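Local coordinates for protein nucleoside-diphosphate-sugar pyrophosphorylase (Vibrio cholerae, PDB 4EVW) that probably transfers a nucleotidyl group onto a sugar phosphate with release of pyrophosphate, as nucleoside-diphosphate-sugar pyrophosphorylases do, at residues F49-R54 against V61-K66; Q74-E79 against Q101-Q106. The protein carries 1 engineered substitution. One frame throughout, in Å; residues are numbered along the deposited sequence.

Interaction 1: F49-R54 against V61-K66; sequences FLFIVR and VFVREK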
ATOM      1  N   PHE A  49     -10.623   5.023   6.727  1.00 19.89           N
ATOM      2  CA  PHE A  49      -9.436   5.222   5.897  1.00 21.01           C
ATOM      3  C   PHE A  49      -8.413   5.992   6.716  1.00 19.37           C
ATOM      4  O   PHE A  49      -8.763   6.924   7.444  1.00 22.76           O
ATOM      5  CB  PHE A  49      -9.740   6.070   4.649  1.00 20.21           C
ATOM      6  CG  PHE A  49     -10.481   5.341   3.575  1.00 19.99           C
ATOM      7  CD1 PHE A  49     -11.799   4.947   3.768  1.00 17.59           C
ATOM      8  CD2 PHE A  49      -9.858   5.044   2.363  1.00 19.72           C
ATOM      9  CE1 PHE A  49     -12.492   4.269   2.774  1.00 22.37           C
ATOM     10  CE2 PHE A  49     -10.541   4.365   1.361  1.00 22.64           C
ATOM     11  CZ  PHE A  49     -11.862   3.977   1.566  1.00 23.52           C
ATOM     12  N   LEU A  50      -7.150   5.601   6.602  1.00 16.08           N
ATOM     13  CA  LEU A  50      -6.078   6.309   7.294  1.00 15.24           C
ATOM     14  C   LEU A  50      -5.118   6.798   6.223  1.00 19.12           C
ATOM     15  O   LEU A  50      -4.507   5.993   5.511  1.00 20.94           O
ATOM     16  CB  LEU A  50      -5.331   5.389   8.262  1.00 18.56           C
ATOM     17  CG  LEU A  50      -4.040   5.965   8.861  1.00 14.78           C
ATOM     18  CD1 LEU A  50      -4.325   7.214   9.680  1.00 18.01           C
ATOM     19  CD2 LEU A  50      -3.387   4.905   9.733  1.00 18.50           C
ATOM     20  N   PHE A  51      -5.000   8.118   6.097  1.00 18.72           N
ATOM     21  CA  PHE A  51      -4.095   8.707   5.123  1.00 16.81           C
ATOM     22  C   PHE A  51      -2.868   9.168   5.897  1.00 18.01           C
ATOM     23  O   PHE A  51      -2.984   9.950   6.841  1.00 20.11           O
ATOM     24  CB  PHE A  51      -4.775   9.892   4.431  1.00 15.60           C
ATOM     25  CG  PHE A  51      -6.027   9.511   3.678  1.00 18.09           C
ATOM     26  CD1 PHE A  51      -5.945   8.857   2.452  1.00 21.65           C
ATOM     27  CD2 PHE A  51      -7.281   9.784   4.207  1.00 20.14           C
ATOM     28  CE1 PHE A  51      -7.102   8.478   1.761  1.00 25.16           C
ATOM     29  CE2 PHE A  51      -8.445   9.409   3.524  1.00 19.96           C
ATOM     30  CZ  PHE A  51      -8.351   8.755   2.300  1.00 20.03           C
ATOM     31  N   ILE A  52      -1.700   8.672   5.511  1.00 17.12           N
ATOM     32  CA  ILE A  52      -0.469   9.044   6.199  1.00 14.51           C
ATOM     33  C   ILE A  52       0.315   9.936   5.263  1.00 21.62           C
ATOM     34  O   ILE A  52       0.848   9.491   4.249  1.00 21.22           O
ATOM     35  CB  ILE A  52       0.357   7.807   6.576  1.00 15.43           C
ATOM     36  CG1 ILE A  52      -0.539   6.798   7.305  1.00 17.53           C
ATOM     37  CG2 ILE A  52       1.507   8.216   7.487  1.00 17.15           C
ATOM     38  CD1 ILE A  52       0.108   5.433   7.517  1.00 17.32           C
ATOM     39  N   VAL A  53       0.371  11.210   5.620  1.00 18.56           N
ATOM     40  CA  VAL A  53       1.024  12.196   4.789  1.00 20.31           C
ATOM     41  C   VAL A  53       2.178  12.875   5.473  1.00 22.48           C
ATOM     42  O   VAL A  53       2.439  12.679   6.664  1.00 26.02           O
ATOM     43  CB  VAL A  53       0.044  13.309   4.403  1.00 21.39           C
ATOM     44  CG1 VAL A  53      -1.198  12.716   3.778  1.00 25.44           C
ATOM     45  CG2 VAL A  53      -0.335  14.101   5.653  1.00 19.85           C
ATOM     46  N   ARG A  54       2.846  13.714   4.699  1.00 24.81           N
ATOM     47  CA  ARG A  54       3.957  14.467   5.223  1.00 30.15           C
ATOM     48  C   ARG A  54       3.579  15.931   5.323  1.00 31.21           C
ATOM     49  O   ARG A  54       2.678  16.395   4.623  1.00 29.34           O
ATOM     50  CB  ARG A  54       5.144  14.311   4.319  1.00 36.34           C
ATOM     51  CG  ARG A  54       6.363  14.307   5.121  1.00 52.59           C
ATOM     52  CD  ARG A  54       7.432  13.581   4.419  1.00 60.25           C
ATOM     53  NE  ARG A  54       8.635  14.360   4.590  1.00 71.06           N
ATOM     54  CZ  ARG A  54       9.184  15.085   3.628  1.00 71.10           C
ATOM     55  NH1 ARG A  54       8.642  15.112   2.414  1.00 67.62           N
ATOM     56  NH2 ARG A  54      10.256  15.810   3.894  1.00 73.23           N
ATOM     57  N   VAL A  61      -4.374  19.277   4.364  1.00 22.27           N
ATOM     58  CA  VAL A  61      -5.568  20.014   3.968  1.00 26.57           C
ATOM     59  C   VAL A  61      -6.133  19.455   2.661  1.00 29.27           C
ATOM     60  O   VAL A  61      -7.344  19.260   2.535  1.00 24.83           O
ATOM     61  CB  VAL A  61      -5.259  21.523   3.804  1.00 30.51           C
ATOM     62  CG1 VAL A  61      -6.413  22.227   3.107  1.00 33.00           C
ATOM     63  CG2 VAL A  61      -5.012  22.149   5.177  1.00 35.25           C
ATOM     64  N   PHE A  62      -5.255  19.192   1.695  1.00 27.88           N
ATOM     65  CA  PHE A  62      -5.667  18.636   0.405  1.00 26.45           C
ATOM     66  C   PHE A  62      -6.414  17.308   0.596  1.00 25.32           C
ATOM     67  O   PHE A  62      -7.507  17.110   0.054  1.00 24.80           O
ATOM     68  CB  PHE A  62      -4.430  18.423  -0.483  1.00 27.86           C
ATOM     69  CG  PHE A  62      -4.688  17.595  -1.722  1.00 24.21           C
ATOM     70  CD1 PHE A  62      -5.149  18.187  -2.897  1.00 34.30           C
ATOM     71  CD2 PHE A  62      -4.449  16.224  -1.715  1.00 26.20           C
ATOM     72  CE1 PHE A  62      -5.360  17.419  -4.048  1.00 30.21           C
ATOM     73  CE2 PHE A  62      -4.660  15.448  -2.855  1.00 26.17           C
ATOM     74  CZ  PHE A  62      -5.114  16.045  -4.026  1.00 27.60           C
ATOM     75  N   VAL A  63      -5.823  16.405   1.375  1.00 21.81           N
ATOM     76  CA  VAL A  63      -6.432  15.100   1.628  1.00 24.40           C
ATOM     77  C   VAL A  63      -7.764  15.219   2.355  1.00 23.13           C
ATOM     78  O   VAL A  63      -8.734  14.554   1.995  1.00 22.75           O
ATOM     79  CB  VAL A  63      -5.487  14.192   2.452  1.00 24.72           C
ATOM     80  CG1 VAL A  63      -6.198  12.893   2.847  1.00 20.23           C
ATOM     81  CG2 VAL A  63      -4.252  13.880   1.633  1.00 21.96           C
ATOM     82  N   ARG A  64      -7.815  16.059   3.382  1.00 22.99           N
ATOM     83  CA  ARG A  64      -9.056  16.220   4.121  1.00 24.64           C
ATOM     84  C   ARG A  64     -10.165  16.722   3.198  1.00 24.86           C
ATOM     85  O   ARG A  64     -11.289  16.218   3.237  1.00 24.23           O
ATOM     86  CB  ARG A  64      -8.867  17.181   5.294  1.00 25.95           C
ATOM     87  CG  ARG A  64     -10.098  17.264   6.178  1.00 35.63           C
ATOM     88  CD  ARG A  64      -9.800  17.926   7.511  1.00 42.79           C
ATOM     89  NE  ARG A  64      -8.987  17.093   8.399  1.00 50.37           N
ATOM     90  CZ  ARG A  64      -9.449  16.078   9.128  1.00 49.23           C
ATOM     91  NH1 ARG A  64     -10.733  15.746   9.088  1.00 46.77           N
ATOM     92  NH2 ARG A  64      -8.623  15.400   9.913  1.00 50.16           N
ATOM     93  N   GLU A  65      -9.852  17.706   2.361  1.00 22.00           N
ATOM     94  CA  GLU A  65     -10.848  18.243   1.437  1.00 24.72           C
ATOM     95  C   GLU A  65     -11.310  17.206   0.416  1.00 28.10           C
ATOM     96  O   GLU A  65     -12.511  17.053   0.178  1.00 25.53           O
ATOM     97  CB  GLU A  65     -10.301  19.476   0.703  1.00 29.39           C
ATOM     98  CG  GLU A  65     -10.247  20.739   1.557  1.00 36.85           C
ATOM     99  CD  GLU A  65      -9.742  21.950   0.781  1.00 48.15           C
ATOM    100  OE1 GLU A  65      -9.564  21.840  -0.450  1.00 50.23           O
ATOM    101  OE2 GLU A  65      -9.526  23.014   1.398  1.00 42.93           O
ATOM    102  N   LYS A  66     -10.362  16.496  -0.192  1.00 22.91           N
ATOM    103  CA  LYS A  66     -10.701  15.486  -1.191  1.00 23.22           C
ATOM    104  C   LYS A  66     -11.468  14.311  -0.588  1.00 23.08           C
ATOM    105  O   LYS A  66     -12.442  13.839  -1.177  1.00 23.98           O
ATOM    106  CB  LYS A  66      -9.438  14.970  -1.886  1.00 27.30           C
ATOM    107  CG  LYS A  66      -8.699  16.019  -2.704  1.00 33.04           C
ATOM    108  CD  LYS A  66      -9.518  16.503  -3.892  1.00 33.41           C
ATOM    109  CE  LYS A  66      -8.800  17.639  -4.609  1.00 41.78           C
ATOM    110  NZ  LYS A  66      -9.431  17.994  -5.910  1.00 45.57           N
TER

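Interaction 2: Q74-E79 against Q101-Q106; sequences QFYIAE and QGVDYQ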
ATOM      1  N   GLN A  74     -15.652   8.022   7.262  1.00 20.83           N
ATOM      2  CA  GLN A  74     -14.771   7.951   8.416  1.00 22.50           C
ATOM      3  C   GLN A  74     -13.331   7.874   7.957  1.00 23.97           C
ATOM      4  O   GLN A  74     -12.918   6.907   7.314  1.00 22.40           O
ATOM      5  CB  GLN A  74     -15.091   6.739   9.299  1.00 27.43           C
ATOM      6  CG  GLN A  74     -16.300   6.915  10.209  1.00 40.31           C
ATOM      7  CD  GLN A  74     -16.223   8.163  11.087  1.00 46.42           C
ATOM      8  OE1 GLN A  74     -15.229   8.400  11.780  1.00 39.11           O
ATOM      9  NE2 GLN A  74     -17.285   8.961  11.065  1.00 42.84           N
ATOM     10  N   PHE A  75     -12.566   8.912   8.260  1.00 19.97           N
ATOM     11  CA  PHE A  75     -11.170   8.887   7.882  1.00 23.28           C
ATOM     12  C   PHE A  75     -10.317   9.647   8.868  1.00 22.20           C
ATOM     13  O   PHE A  75     -10.792  10.528   9.597  1.00 23.51           O
ATOM     14  CB  PHE A  75     -10.976   9.398   6.445  1.00 19.78           C
ATOM     15  CG  PHE A  75     -11.251  10.866   6.260  1.00 27.04           C
ATOM     16  CD1 PHE A  75     -10.238  11.804   6.433  1.00 25.27           C
ATOM     17  CD2 PHE A  75     -12.521  11.308   5.893  1.00 22.36           C
ATOM     18  CE1 PHE A  75     -10.485  13.165   6.239  1.00 25.83           C
ATOM     19  CE2 PHE A  75     -12.779  12.665   5.698  1.00 25.03           C
ATOM     20  CZ  PHE A  75     -11.759  13.595   5.869  1.00 27.19           C
ATOM     21  N   TYR A  76      -9.046   9.274   8.890  1.00 23.36           N
ATOM     22  CA  TYR A  76      -8.078   9.858   9.788  1.00 23.77           C
ATOM     23  C   TYR A  76      -6.872  10.278   8.979  1.00 20.56           C
ATOM     24  O   TYR A  76      -6.558   9.687   7.941  1.00 20.64           O
ATOM     25  CB  TYR A  76      -7.657   8.820  10.828  1.00 22.18           C
ATOM     26  CG  TYR A  76      -8.818   8.143  11.515  1.00 26.30           C
ATOM     27  CD1 TYR A  76      -9.480   8.755  12.579  1.00 26.97           C
ATOM     28  CD2 TYR A  76      -9.266   6.892  11.093  1.00 30.36           C
ATOM     29  CE1 TYR A  76     -10.559   8.132  13.206  1.00 32.74           C
ATOM     30  CE2 TYR A  76     -10.344   6.262  11.713  1.00 31.23           C
ATOM     31  CZ  TYR A  76     -10.984   6.886  12.768  1.00 36.48           C
ATOM     32  OH  TYR A  76     -12.047   6.258  13.383  1.00 42.54           O
ATOM     33  N   ILE A  77      -6.195  11.310   9.452  1.00 22.80           N
ATOM     34  CA  ILE A  77      -5.009  11.781   8.771  1.00 22.11           C
ATOM     35  C   ILE A  77      -3.890  11.823   9.789  1.00 27.48           C
ATOM     36  O   ILE A  77      -4.031  12.413  10.861  1.00 24.88           O
ATOM     37  CB  ILE A  77      -5.219  13.184   8.175  1.00 22.10           C
ATOM     38  CG1 ILE A  77      -6.292  13.122   7.086  1.00 22.06           C
ATOM     39  CG2 ILE A  77      -3.902  13.712   7.603  1.00 25.32           C
ATOM     40  CD1 ILE A  77      -6.624  14.471   6.483  1.00 30.59           C
ATOM     41  N   ALA A  78      -2.789  11.162   9.460  1.00 22.69           N
ATOM     42  CA  ALA A  78      -1.630  11.138  10.333  1.00 21.51           C
ATOM     43  C   ALA A  78      -0.573  11.917   9.573  1.00 23.68           C
ATOM     44  O   ALA A  78      -0.168  11.528   8.479  1.00 26.56           O
ATOM     45  CB  ALA A  78      -1.173   9.699  10.573  1.00 20.66           C
ATOM     46  N   GLU A  79      -0.137  13.032  10.138  1.00 23.25           N
ATOM     47  CA  GLU A  79       0.858  13.850   9.465  1.00 27.26           C
ATOM     48  C   GLU A  79       2.243  13.605  10.047  1.00 31.95           C
ATOM     49  O   GLU A  79       2.468  13.811  11.238  1.00 33.91           O
ATOM     50  CB  GLU A  79       0.480  15.329   9.584  1.00 27.89           C
ATOM     51  CG  GLU A  79       1.378  16.261   8.798  1.00 32.94           C
ATOM     52  CD  GLU A  79       0.994  17.719   8.973  1.00 46.78           C
ATOM     53  OE1 GLU A  79       0.702  18.381   7.958  1.00 46.75           O
ATOM     54  OE2 GLU A  79       0.987  18.198  10.127  1.00 52.65           O
ATOM     55  N   GLN A 101      -3.832  10.011  18.638  1.00 26.29           N
ATOM     56  CA  GLN A 101      -5.021  10.837  18.487  1.00 29.38           C
ATOM     57  C   GLN A 101      -6.162  10.298  19.349  1.00 34.05           C
ATOM     58  O   GLN A 101      -7.245  10.875  19.383  1.00 34.93           O
ATOM     59  CB  GLN A 101      -5.449  10.900  17.012  1.00 27.53           C
ATOM     60  CG  GLN A 101      -4.515  11.733  16.141  1.00 28.19           C
ATOM     61  CD  GLN A 101      -4.899  11.716  14.672  1.00 29.93           C
ATOM     62  OE1 GLN A 101      -6.044  11.435  14.320  1.00 31.80           O
ATOM     63  NE2 GLN A 101      -3.943  12.035  13.808  1.00 31.01           N
ATOM     64  N   GLY A 102      -5.912   9.192  20.046  1.00 28.31           N
ATOM     65  CA  GLY A 102      -6.926   8.607  20.909  1.00 28.05           C
ATOM     66  C   GLY A 102      -7.731   7.469  20.301  1.00 26.43           C
ATOM     67  O   GLY A 102      -8.535   6.834  20.983  1.00 30.37           O
ATOM     68  N   VAL A 103      -7.522   7.205  19.019  1.00 23.14           N
ATOM     69  CA  VAL A 103      -8.238   6.133  18.339  1.00 28.42           C
ATOM     70  C   VAL A 103      -7.640   4.768  18.694  1.00 32.67           C
ATOM     71  O   VAL A 103      -6.448   4.531  18.504  1.00 31.41           O
ATOM     72  CB  VAL A 103      -8.204   6.350  16.804  1.00 25.32           C
ATOM     73  CG1 VAL A 103      -8.848   5.168  16.086  1.00 26.74           C
ATOM     74  CG2 VAL A 103      -8.935   7.644  16.454  1.00 27.86           C
ATOM     75  N   ASP A 104      -8.475   3.880  19.226  1.00 28.35           N
ATOM     76  CA  ASP A 104      -8.040   2.540  19.621  1.00 22.77           C
ATOM     77  C   ASP A 104      -8.592   1.549  18.604  1.00 24.50           C
ATOM     78  O   ASP A 104      -9.687   1.020  18.768  1.00 23.69           O
ATOM     79  CB  ASP A 104      -8.575   2.223  21.021  1.00 25.04           C
ATOM     80  CG  ASP A 104      -8.019   0.923  21.590  1.00 38.31           C
ATOM     81  OD1 ASP A 104      -7.149   0.299  20.945  1.00 41.39           O
ATOM     82  OD2 ASP A 104      -8.456   0.535  22.696  1.00 37.56           O
ATOM     83  N   TYR A 105      -7.833   1.307  17.542  1.00 24.84           N
ATOM     84  CA  TYR A 105      -8.275   0.394  16.494  1.00 21.06           C
ATOM     85  C   TYR A 105      -7.459  -0.896  16.522  1.00 23.45           C
ATOM     86  O   TYR A 105      -6.228  -0.856  16.530  1.00 21.96           O
ATOM     87  CB  TYR A 105      -8.129   1.080  15.137  1.00 19.38           C
ATOM     88  CG  TYR A 105      -8.531   0.206  13.987  1.00 19.72           C
ATOM     89  CD1 TYR A 105      -9.877  -0.037  13.708  1.00 21.57           C
ATOM     90  CD2 TYR A 105      -7.566  -0.412  13.193  1.00 20.50           C
ATOM     91  CE1 TYR A 105     -10.252  -0.872  12.671  1.00 22.28           C
ATOM     92  CE2 TYR A 105      -7.930  -1.255  12.149  1.00 19.31           C
ATOM     93  CZ  TYR A 105      -9.275  -1.479  11.894  1.00 20.31           C
ATOM     94  OH  TYR A 105      -9.647  -2.305  10.863  1.00 18.55           O
ATOM     95  N   GLN A 106      -8.137  -2.040  16.522  1.00 21.50           N
ATOM     96  CA  GLN A 106      -7.434  -3.321  16.576  1.00 26.16           C
ATOM     97  C   GLN A 106      -7.801  -4.256  15.430  1.00 26.05           C
ATOM     98  O   GLN A 106      -7.478  -5.445  15.464  1.00 24.46           O
ATOM     99  CB  GLN A 106      -7.744  -4.023  17.902  1.00 27.26           C
ATOM    100  CG  GLN A 106      -7.382  -3.223  19.149  1.00 35.91           C
ATOM    101  CD  GLN A 106      -5.893  -2.967  19.267  1.00 46.71           C
ATOM    102  OE1 GLN A 106      -5.077  -3.743  18.766  1.00 48.04           O
ATOM    103  NE2 GLN A 106      -5.527  -1.886  19.948  1.00 53.12           N
TER
HETATM  104  O   HOH W   1      -7.297  12.343  11.848  1.00 27.17           O

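Interaction 1: F49-R54 against V61-K66
Val-63, on the inner side of helix 59-70, sets its two methyl groups against two residues of strand 49-54, Phe-51 and Val-53, and makes the whole of this purely apolar contact. Its CB points toward the strand and splits there. One branch, CG1, lies anti to the backbone N (chi1 173°) and comes down on the ring of Phe-51: it is 3.5 Å from Phe-51 CG and 3.6 Å from Phe-51 CD2. The methyl stands over one face of the ring, with Val-63 CG1 3.9 Å from the ring centroid and 30° off the ring normal, a CH-pi contact displaced toward the end of the ring bonded to CB. Phe-51 CB itself joins in, 3.7 Å from Val-63 CG1. The other branch, CG2, passes alongside Val-53, with Val-63 CG2 3.9 Å from Val-53 CG1. Phe-51 and Val-53 reach the same helix because they are two apart on the strand and so project from one side of the sheet. The nearest CA atoms, of Phe-51 and Val-63, are 7.7 Å apart, bridged by these side chains. Phe-33 of helix 32-37 touches both Phe-51 and Val-63. The contact lies inside the beta-alpha-beta unit of strand 49-54, helix 59-70 and strand 75-80, with strands 2-5 and 75-80 flanking strand 49-54 in parallel.

Interaction 2: Q74-E79 against Q101-Q106
Tyr-76 opens the contact from strand 75-80, its CB directed toward the loop that follows helix 87-100. With CG anti to the carbonyl carbon (chi1 -51°), the ring extends to Val-103, whose side chain comes from the opposite direction. Val-103 CG2 touches the CE1 corner of the ring obliquely, 3.7 Å from Tyr-76 CE1, and Leu-98 of the helix touches both residues. The CB of Ile-77 points away from the loop, and its side chain packs on Arg-64 of helix 59-70. The carboxamide of Gln-101 meets both backbone polar groups of Ile-77, the C=O directly and the N-H through water 1. Gln-101 NE2 donates to Ile-77 O over 3.0 Å, a fairly straight bond (163° at the hydrogen) that lies in the amide plane of the glutamine but is tilted 31° from the carbonyl plane of Ile-77. The water accepts from Ile-77 N at 2.8 Å and donates to Gln-101 OE1 at 2.9 Å. The extended glutamine chain beyond CG carries the amide to the strand. Glu-97 OE2 accepts a second hydrogen bond from Gln-101 NE2; with the water on OE1, this is consistent with an amide held in one flip. Ala-78 adds a lesser contact, its CA 4.3 Å from Gln-101 NE2. Gly-102, with positive phi, closes helix 87-100 in a Schellman motif. Strand 75-80, helix 87-100 and strand 109-111 form a beta-alpha-beta crossover that passes strands 49-54 and 2-5, in a parallel region of the sheet consistent with the Rossmann-like fold of sugar nucleotidyltransferases.

Overall arrangement
Strands 49-54 and 75-80 are parallel neighbours in one sheet, and each carries one of the contacts. The two meet directly: Phe-49 O lies 2.8 Å from Tyr-76 N and Phe-51 N 2.9 Å from Tyr-76 O, probable hydrogen bonds of the sheet. Interaction 1 is buried and wholly apolar, tying a strand to the helix that follows it in the beta-alpha-beta unit. Interaction 2 lies at the surface, where a loop reaches back to strand 75-80 through an amide and a water as well as one apolar touch. Helix 59-70 links them further, since Arg-64 N packs against Ile-77 CD1. Their centres are about 12 Å apart.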